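Local coordinates for RagB/SusD domain protein (Flavobacterium johnsoniae, PDB 5J5U), which binds chitin and, as a SusD homolog tied to a chitin-utilization locus, probably captures chains of the polysaccharide at the outer membrane, at residues A[115-120]-A[193-198]; A[140-145]-A[466-471]; A[284-289]-A[294-299]. One frame throughout, in Å; residues are numbered along the deposited sequence.

Contact 1: residues A[115-120]-A[193-198]; sequences LTDIYG and AMRISE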
# COMPACT_ATOMS: atom_id res chain seq x y z
N LEU A 115 -6.13 0.51 -8.38
CA LEU A 115 -7.31 -0.05 -9.00
C LEU A 115 -7.03 -1.38 -9.72
O LEU A 115 -7.61 -2.42 -9.37
CB LEU A 115 -7.93 0.96 -9.97
CG LEU A 115 -9.36 0.69 -10.46
CD1 LEU A 115 -10.33 0.60 -9.30
CD2 LEU A 115 -9.80 1.81 -11.38
N THR A 116 -6.11 -1.36 -10.68
CA THR A 116 -5.82 -2.56 -11.47
C THR A 116 -5.24 -3.61 -10.52
O THR A 116 -5.63 -4.79 -10.55
CB THR A 116 -4.89 -2.25 -12.70
OG1 THR A 116 -4.63 -3.45 -13.45
CG2 THR A 116 -3.56 -1.55 -12.29
N ASP A 117 -4.40 -3.16 -9.58
CA ASP A 117 -3.73 -4.12 -8.71
C ASP A 117 -4.76 -4.89 -7.87
O ASP A 117 -4.54 -6.06 -7.51
CB ASP A 117 -2.73 -3.42 -7.82
CG ASP A 117 -1.41 -3.17 -8.53
OD1 ASP A 117 -1.26 -3.63 -9.69
OD2 ASP A 117 -0.52 -2.54 -7.90
N ILE A 118 -5.90 -4.25 -7.59
CA ILE A 118 -6.93 -4.92 -6.82
C ILE A 118 -7.90 -5.71 -7.75
O ILE A 118 -8.32 -6.83 -7.40
CB ILE A 118 -7.67 -3.94 -5.92
CG1 ILE A 118 -6.83 -3.61 -4.68
CG2 ILE A 118 -9.00 -4.51 -5.43
CD1 ILE A 118 -6.73 -4.79 -3.70
N TYR A 119 -8.24 -5.19 -8.93
CA TYR A 119 -9.31 -5.86 -9.70
C TYR A 119 -8.82 -6.54 -10.97
O TYR A 119 -9.56 -7.31 -11.58
CB TYR A 119 -10.42 -4.88 -10.05
CG TYR A 119 -11.09 -4.25 -8.85
CD1 TYR A 119 -12.09 -4.92 -8.16
CD2 TYR A 119 -10.72 -2.98 -8.41
CE1 TYR A 119 -12.72 -4.35 -7.06
CE2 TYR A 119 -11.34 -2.39 -7.29
CZ TYR A 119 -12.36 -3.10 -6.64
OH TYR A 119 -12.99 -2.55 -5.53
N GLY A 120 -7.60 -6.23 -11.39
CA GLY A 120 -7.05 -6.79 -12.61
C GLY A 120 -7.30 -5.92 -13.83
O GLY A 120 -6.93 -4.73 -13.84
N ALA A 193 7.87 -1.70 -11.71
CA ALA A 193 8.84 -2.60 -12.30
C ALA A 193 8.97 -3.85 -11.48
O ALA A 193 8.94 -4.96 -12.03
CB ALA A 193 10.21 -1.93 -12.43
N MET A 194 9.11 -3.70 -10.17
CA MET A 194 9.24 -4.89 -9.33
C MET A 194 7.94 -5.69 -9.35
O MET A 194 7.97 -6.92 -9.30
CB MET A 194 9.63 -4.51 -7.90
CG MET A 194 11.06 -3.93 -7.81
SD MET A 194 12.38 -4.89 -8.62
CE MET A 194 12.38 -4.17 -10.22
N ARG A 195 6.81 -5.00 -9.48
CA ARG A 195 5.56 -5.75 -9.40
C ARG A 195 5.41 -6.74 -10.57
O ARG A 195 4.75 -7.76 -10.43
CB ARG A 195 4.35 -4.80 -9.32
CG ARG A 195 3.09 -5.50 -8.85
CD ARG A 195 2.29 -4.62 -7.90
NE ARG A 195 3.01 -4.36 -6.66
CZ ARG A 195 2.84 -3.26 -5.93
NH1 ARG A 195 1.98 -2.34 -6.34
NH2 ARG A 195 3.53 -3.08 -4.81
N ILE A 196 6.02 -6.45 -11.72
CA ILE A 196 5.97 -7.41 -12.83
C ILE A 196 7.23 -8.26 -13.00
O ILE A 196 7.49 -8.76 -14.09
CB ILE A 196 5.70 -6.70 -14.18
CG1 ILE A 196 6.78 -5.66 -14.47
CG2 ILE A 196 4.30 -6.10 -14.18
CD1 ILE A 196 6.66 -5.03 -15.83
N SER A 197 7.96 -8.47 -11.91
CA SER A 197 9.21 -9.24 -11.97
C SER A 197 8.94 -10.70 -12.32
O SER A 197 9.74 -11.32 -13.01
CB SER A 197 9.96 -9.17 -10.63
OG SER A 197 9.21 -9.79 -9.60
N GLU A 198 7.81 -11.22 -11.86
CA GLU A 198 7.49 -12.63 -12.07
C GLU A 198 6.88 -12.87 -13.44
O GLU A 198 7.10 -13.93 -14.05
CB GLU A 198 6.55 -13.14 -10.98
CG GLU A 198 7.09 -12.94 -9.58
CD GLU A 198 8.57 -13.31 -9.45
OE1 GLU A 198 8.90 -14.52 -9.33
OE2 GLU A 198 9.41 -12.39 -9.47

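Contact 2: residues A[140-145]-A[466-471]; sequences YDKQQD and VQRMGG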
# COMPACT_ATOMS: atom_id res chain seq x y z
N TYR A 140 -12.49 -2.94 -20.81
CA TYR A 140 -11.54 -3.24 -19.74
C TYR A 140 -10.19 -3.41 -20.39
O TYR A 140 -10.05 -4.27 -21.24
CB TYR A 140 -11.95 -4.50 -18.98
CG TYR A 140 -13.20 -4.37 -18.10
CD1 TYR A 140 -14.41 -3.90 -18.63
CD2 TYR A 140 -13.17 -4.76 -16.76
CE1 TYR A 140 -15.54 -3.79 -17.84
CE2 TYR A 140 -14.30 -4.65 -15.96
CZ TYR A 140 -15.48 -4.16 -16.51
OH TYR A 140 -16.59 -4.04 -15.72
N ASP A 141 -9.21 -2.57 -20.07
CA ASP A 141 -7.87 -2.77 -20.64
C ASP A 141 -7.21 -3.99 -20.02
O ASP A 141 -7.34 -4.21 -18.81
CB ASP A 141 -6.94 -1.57 -20.43
CG ASP A 141 -7.49 -0.27 -20.97
OD1 ASP A 141 -8.39 -0.28 -21.83
OD2 ASP A 141 -7.01 0.80 -20.54
N LYS A 142 -6.49 -4.77 -20.82
CA LYS A 142 -5.66 -5.81 -20.26
C LYS A 142 -4.61 -5.19 -19.33
O LYS A 142 -3.96 -4.18 -19.69
CB LYS A 142 -4.99 -6.61 -21.37
CG LYS A 142 -5.94 -7.45 -22.19
CD LYS A 142 -5.26 -7.98 -23.44
CE LYS A 142 -4.05 -8.87 -23.11
NZ LYS A 142 -3.76 -9.87 -24.19
N GLN A 143 -4.44 -5.79 -18.16
CA GLN A 143 -3.52 -5.25 -17.15
C GLN A 143 -2.11 -5.04 -17.71
O GLN A 143 -1.47 -4.03 -17.42
CB GLN A 143 -3.47 -6.15 -15.91
CG GLN A 143 -2.59 -5.58 -14.78
CD GLN A 143 -2.56 -6.44 -13.52
OE1 GLN A 143 -2.05 -7.57 -13.53
NE2 GLN A 143 -3.09 -5.90 -12.42
N GLN A 144 -1.66 -5.95 -18.56
CA GLN A 144 -0.34 -5.80 -19.19
C GLN A 144 -0.22 -4.46 -19.94
O GLN A 144 0.79 -3.74 -19.82
CB GLN A 144 -0.05 -6.97 -20.14
CG GLN A 144 1.23 -6.80 -20.95
CD GLN A 144 1.59 -8.05 -21.74
OE1 GLN A 144 0.72 -8.74 -22.25
NE2 GLN A 144 2.89 -8.32 -21.86
N ASP A 145 -1.25 -4.12 -20.71
CA ASP A 145 -1.26 -2.86 -21.44
C ASP A 145 -1.36 -1.67 -20.48
O ASP A 145 -0.77 -0.62 -20.72
CB ASP A 145 -2.41 -2.83 -22.48
CG ASP A 145 -2.29 -3.95 -23.51
OD1 ASP A 145 -1.15 -4.29 -23.86
OD2 ASP A 145 -3.31 -4.48 -23.98
N VAL A 466 -14.21 -11.10 -17.96
CA VAL A 466 -14.51 -12.35 -17.27
C VAL A 466 -13.94 -13.55 -18.03
O VAL A 466 -13.31 -14.41 -17.43
CB VAL A 466 -16.02 -12.54 -17.10
CG1 VAL A 466 -16.36 -14.00 -16.82
CG2 VAL A 466 -16.54 -11.60 -16.03
N GLN A 467 -14.16 -13.58 -19.34
CA GLN A 467 -13.57 -14.60 -20.20
C GLN A 467 -12.07 -14.66 -20.05
O GLN A 467 -11.49 -15.74 -19.98
CB GLN A 467 -13.89 -14.36 -21.67
CG GLN A 467 -15.07 -15.10 -22.23
CD GLN A 467 -15.32 -14.74 -23.68
OE1 GLN A 467 -15.19 -13.58 -24.07
NE2 GLN A 467 -15.63 -15.73 -24.50
N ARG A 468 -11.43 -13.49 -20.03
CA ARG A 468 -9.98 -13.48 -19.87
C ARG A 468 -9.54 -13.95 -18.48
O ARG A 468 -8.37 -14.28 -18.29
CB ARG A 468 -9.41 -12.09 -20.16
CG ARG A 468 -9.75 -11.61 -21.54
CD ARG A 468 -8.81 -10.52 -21.95
NE ARG A 468 -9.01 -9.31 -21.18
CZ ARG A 468 -9.46 -8.18 -21.72
NH1 ARG A 468 -9.73 -8.15 -23.02
NH2 ARG A 468 -9.63 -7.08 -20.96
N MET A 469 -10.45 -13.97 -17.51
CA MET A 469 -10.10 -14.52 -16.20
C MET A 469 -10.37 -16.02 -16.04
O MET A 469 -10.20 -16.59 -14.96
CB MET A 469 -10.85 -13.77 -15.09
CG MET A 469 -10.16 -12.50 -14.68
SD MET A 469 -10.87 -11.72 -13.21
CE MET A 469 -12.49 -11.22 -13.80
N GLY A 470 -10.82 -16.67 -17.12
CA GLY A 470 -11.11 -18.09 -17.08
C GLY A 470 -12.59 -18.34 -16.87
O GLY A 470 -13.01 -19.45 -16.57
N GLY A 471 -13.41 -17.29 -16.99
CA GLY A 471 -14.84 -17.45 -16.90
C GLY A 471 -15.51 -16.96 -15.62
O GLY A 471 -16.73 -17.04 -15.50

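Contact 3: residues A[284-289]-A[294-299]; sequences TGSVNG and PGEELY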
# COMPACT_ATOMS: atom_id res chain seq x y z
N THR A 284 -2.21 -4.30 29.27
CA THR A 284 -2.50 -3.78 30.61
C THR A 284 -3.02 -4.90 31.49
O THR A 284 -2.90 -4.85 32.71
CB THR A 284 -3.53 -2.65 30.60
OG1 THR A 284 -4.77 -3.14 30.07
CG2 THR A 284 -3.03 -1.48 29.77
N GLY A 285 -3.57 -5.93 30.86
CA GLY A 285 -4.04 -7.09 31.58
C GLY A 285 -3.12 -8.29 31.37
O GLY A 285 -2.35 -8.33 30.41
N SER A 286 -3.24 -9.27 32.25
CA SER A 286 -2.51 -10.52 32.14
C SER A 286 -3.33 -11.56 31.41
O SER A 286 -4.56 -11.55 31.50
CB SER A 286 -2.16 -11.07 33.52
OG SER A 286 -1.62 -12.39 33.44
N VAL A 287 -2.65 -12.49 30.74
CA VAL A 287 -3.33 -13.59 30.08
C VAL A 287 -4.14 -14.41 31.08
O VAL A 287 -5.07 -15.11 30.71
CB VAL A 287 -2.34 -14.51 29.35
CG1 VAL A 287 -1.66 -13.79 28.20
CG2 VAL A 287 -1.31 -15.05 30.32
N ASN A 288 -3.78 -14.31 32.36
CA ASN A 288 -4.52 -15.04 33.39
C ASN A 288 -5.62 -14.18 33.99
O ASN A 288 -6.24 -14.55 34.98
CB ASN A 288 -3.56 -15.53 34.47
CG ASN A 288 -2.53 -16.52 33.93
OD1 ASN A 288 -2.85 -17.67 33.62
ND2 ASN A 288 -1.29 -16.07 33.82
N GLY A 289 -5.87 -13.04 33.37
CA GLY A 289 -6.89 -12.13 33.87
C GLY A 289 -6.29 -11.16 34.88
O GLY A 289 -5.20 -11.38 35.41
N PRO A 294 4.74 -8.10 37.07
CA PRO A 294 6.13 -8.12 36.61
C PRO A 294 6.50 -9.44 35.92
O PRO A 294 6.05 -10.52 36.31
CB PRO A 294 6.94 -7.92 37.90
CG PRO A 294 5.99 -7.25 38.85
CD PRO A 294 4.64 -7.84 38.52
N GLY A 295 7.35 -9.36 34.91
CA GLY A 295 7.80 -10.55 34.23
C GLY A 295 6.96 -10.96 33.03
O GLY A 295 7.51 -11.48 32.06
N GLU A 296 5.64 -10.72 33.06
CA GLU A 296 4.81 -11.16 31.93
C GLU A 296 5.04 -10.27 30.73
O GLU A 296 5.04 -9.04 30.85
CB GLU A 296 3.31 -11.16 32.27
CG GLU A 296 2.43 -11.56 31.05
CD GLU A 296 0.97 -11.85 31.40
OE1 GLU A 296 0.67 -11.94 32.62
OE2 GLU A 296 0.14 -11.98 30.46
N GLU A 297 5.22 -10.91 29.57
CA GLU A 297 5.41 -10.23 28.29
C GLU A 297 4.38 -9.14 28.09
O GLU A 297 3.18 -9.36 28.27
CB GLU A 297 5.33 -11.23 27.13
CG GLU A 297 5.46 -10.58 25.77
CD GLU A 297 6.76 -9.83 25.63
OE1 GLU A 297 7.82 -10.46 25.76
OE2 GLU A 297 6.73 -8.59 25.39
N LEU A 298 4.88 -7.97 27.73
CA LEU A 298 4.07 -6.77 27.56
C LEU A 298 3.57 -6.60 26.13
O LEU A 298 2.62 -5.85 25.89
CB LEU A 298 4.90 -5.55 27.98
CG LEU A 298 5.04 -5.26 29.48
CD1 LEU A 298 5.92 -4.06 29.72
CD2 LEU A 298 3.67 -4.99 30.10
N TYR A 299 4.21 -7.29 25.18
CA TYR A 299 3.90 -7.06 23.77
C TYR A 299 3.51 -8.33 23.05
O TYR A 299 4.35 -9.18 22.73
CB TYR A 299 5.09 -6.39 23.07
CG TYR A 299 5.28 -5.00 23.61
CD1 TYR A 299 4.52 -3.95 23.12
CD2 TYR A 299 6.17 -4.74 24.66
CE1 TYR A 299 4.64 -2.68 23.63
CE2 TYR A 299 6.31 -3.45 25.19
CZ TYR A 299 5.54 -2.43 24.67
OH TYR A 299 5.65 -1.16 25.15

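Contact 1: residues A[115-120]-A[193-198]
Asp117 and Arg195 face each other from the C-terminal turns of helices 98-119 and 178-195; with their CA atoms 9.5 Å apart the backbones do not touch, and these two side chains are the pair that meets across the gap. In both residues the CB leaves the backbone toward the opposite segment. Arg195 CG lies opposite the backbone N (chi1 -164°), which starts the chain outward; bends at chi2 and chi3 then present NH1 to the aspartate. The resulting salt bridge runs from Arg195 NH1 to Asp117 OD2 at 3.0 Å, with an N-H...O angle of 141°. It is a single-point bridge: Asp117 OD1 comes no closer to the arginine than 4.1 Å, at Arg195 CD, and the carboxylate and guanidinium planes are 71° apart. NH1 meets OD2 almost end-on to the C-O bond, while OD2 is tilted somewhat from the guanidinium plane. The aliphatic CD of Arg195 passes 3.5 Å from Asp117 OD2, adding packing beside the bridge.

The bridge belongs to a larger polar cluster. Asp117 OD1 accepts from Tyr147 OH and Trp481 NE1, Asp117 OD2 also from Gln113 NE2, and Arg195 NH1 has a second salt bridge, to Glu417.

Next to it, helix 98-119 ends as Gly120 takes a positive phi, and Thr116 OG1 ties back to Gly120 O at 2.7 Å. The Asp117-Arg195 bridge joins two helix ends in a largely helical SusD-type protein of the TPR clan. Both partners are buried, and both oxygens of Asp117 are supplied with donors, which should offset the cost of burying the carboxylate and would probably keep it ionised. NH1 is shared between Asp117 and Glu417, and its positive charge probably eases the closeness of the two carboxylates.

Contact 2: residues A[140-145]-A[466-471]
Tyr140 offers its backbone oxygen to Arg468, at the end of helix 459-468. Arg468 NH2 donates to Tyr140 O at 2.9 Å with an N-H...O angle of 146°. The oxygen lies close to the guanidinium plane, yet the donor stands 49° above the carbonyl plane, so the bond is moderately bent and misses the plane of the carbonyl. Tyr140 CB approaches the same Arg468 NH2 to 4.0 Å; the ring beyond it leads away, packing on Asn461, Tyr462 and Ala465 of helix 459-468, with its hydroxyl bonded to Glu454.

Asp141 turns its CB away, and its carboxylate is engaged by Ser125 N and Lys139; Asp141 OD1 remains 7.0 Å from Arg468 NH2, too far for a salt bridge.

Lys142, at the N-cap position of helix 143-160, supplies the packing. Its CG sits over the centre of one guanidinium face, 3.6 Å from Arg468 CZ, and the two side chains cross at about a right angle. The bend at chi3 (60°) helps set the ammonium apart, with Lys142 NZ 6.1 Å from Arg468 NE.

Gln143 begins the helix, and its backbone N donates to Asp121 OD1. The other oxygen of Asp121 forms a salt bridge with Arg468 NE, so this aspartate bridges the two segments directly, one oxygen to each. Just past Arg468 the helix closes in a Schellman motif: Gly470 has positive phi, and Gly471 N bonds to Val466 O at 2.9 Å.

The guanidinium is thus held at NE by a carboxylate, at NH2 by a carbonyl and over one face by methylene carbon. Asp121 probably offsets its charge, while the nearby lysine contributes hydrocarbon rather than its ammonium group.

Contact 3: residues A[284-289]-A[294-299]
With CG opposite the backbone N (chi1 178°) and the chain extended beyond it, Glu296 carries its carboxylate across to Ser286, whose OG is likewise swung opposite its own N (chi1 171°). The two carboxylate oxygens divide the work. Glu296 OE1 receives Ser286 OG at 2.5 Å, a very short hydrogen bond. Glu296 OE2 takes the backbone N of Val287 at 2.9 Å, on its syn lone pair and nearly straight at 169°. The methyls of Val287 flank that oxygen, with Val287 CG2 3.4 Å from Glu296 OE2, and Lys283 adds a salt bridge to OE2.

Ser286 OG also accepts from Asn288 N at 3.1 Å, so one hydroxyl joins the glutamate to the turn that follows. An alanine in place of Glu296 would remove the acceptors of Ser286 OG and Val287 N, and is likely to leave Lys283 without this counter-charge and the two arms of the loop less firmly tied.

Asn288 N to Ser286 OG defines an ST turn, which overlaps a type I beta turn from Ser286 to Gly289; Glu296 bonds to both a hydroxyl and a backbone N of this turn, in the long loop connecting strands 280-281 and 320-321.

Overall arrangement
Contacts 1 and 2 are neighbours, their centres 13 Å apart on the same side of the chain's centre. They touch directly: Thr116 OG1 and Gln143 NE2 are 3.1 Å apart, a probable hydrogen bond. Trp481 joins them again, giving its ring NH to Asp117 and its backbone N to Gln143 OE1. Their segments alternate along the chain, and Trp481 with segment 466-471 ties helices 98-119 and 143-160 to the C-terminal region. Contact 3 is remote, on the opposite side, with its centre 42 Å from that of contact 1 and 51 Å from that of contact 2; nearest atoms are about 28 and 36 Å away. These contacts leave open where chitin binds.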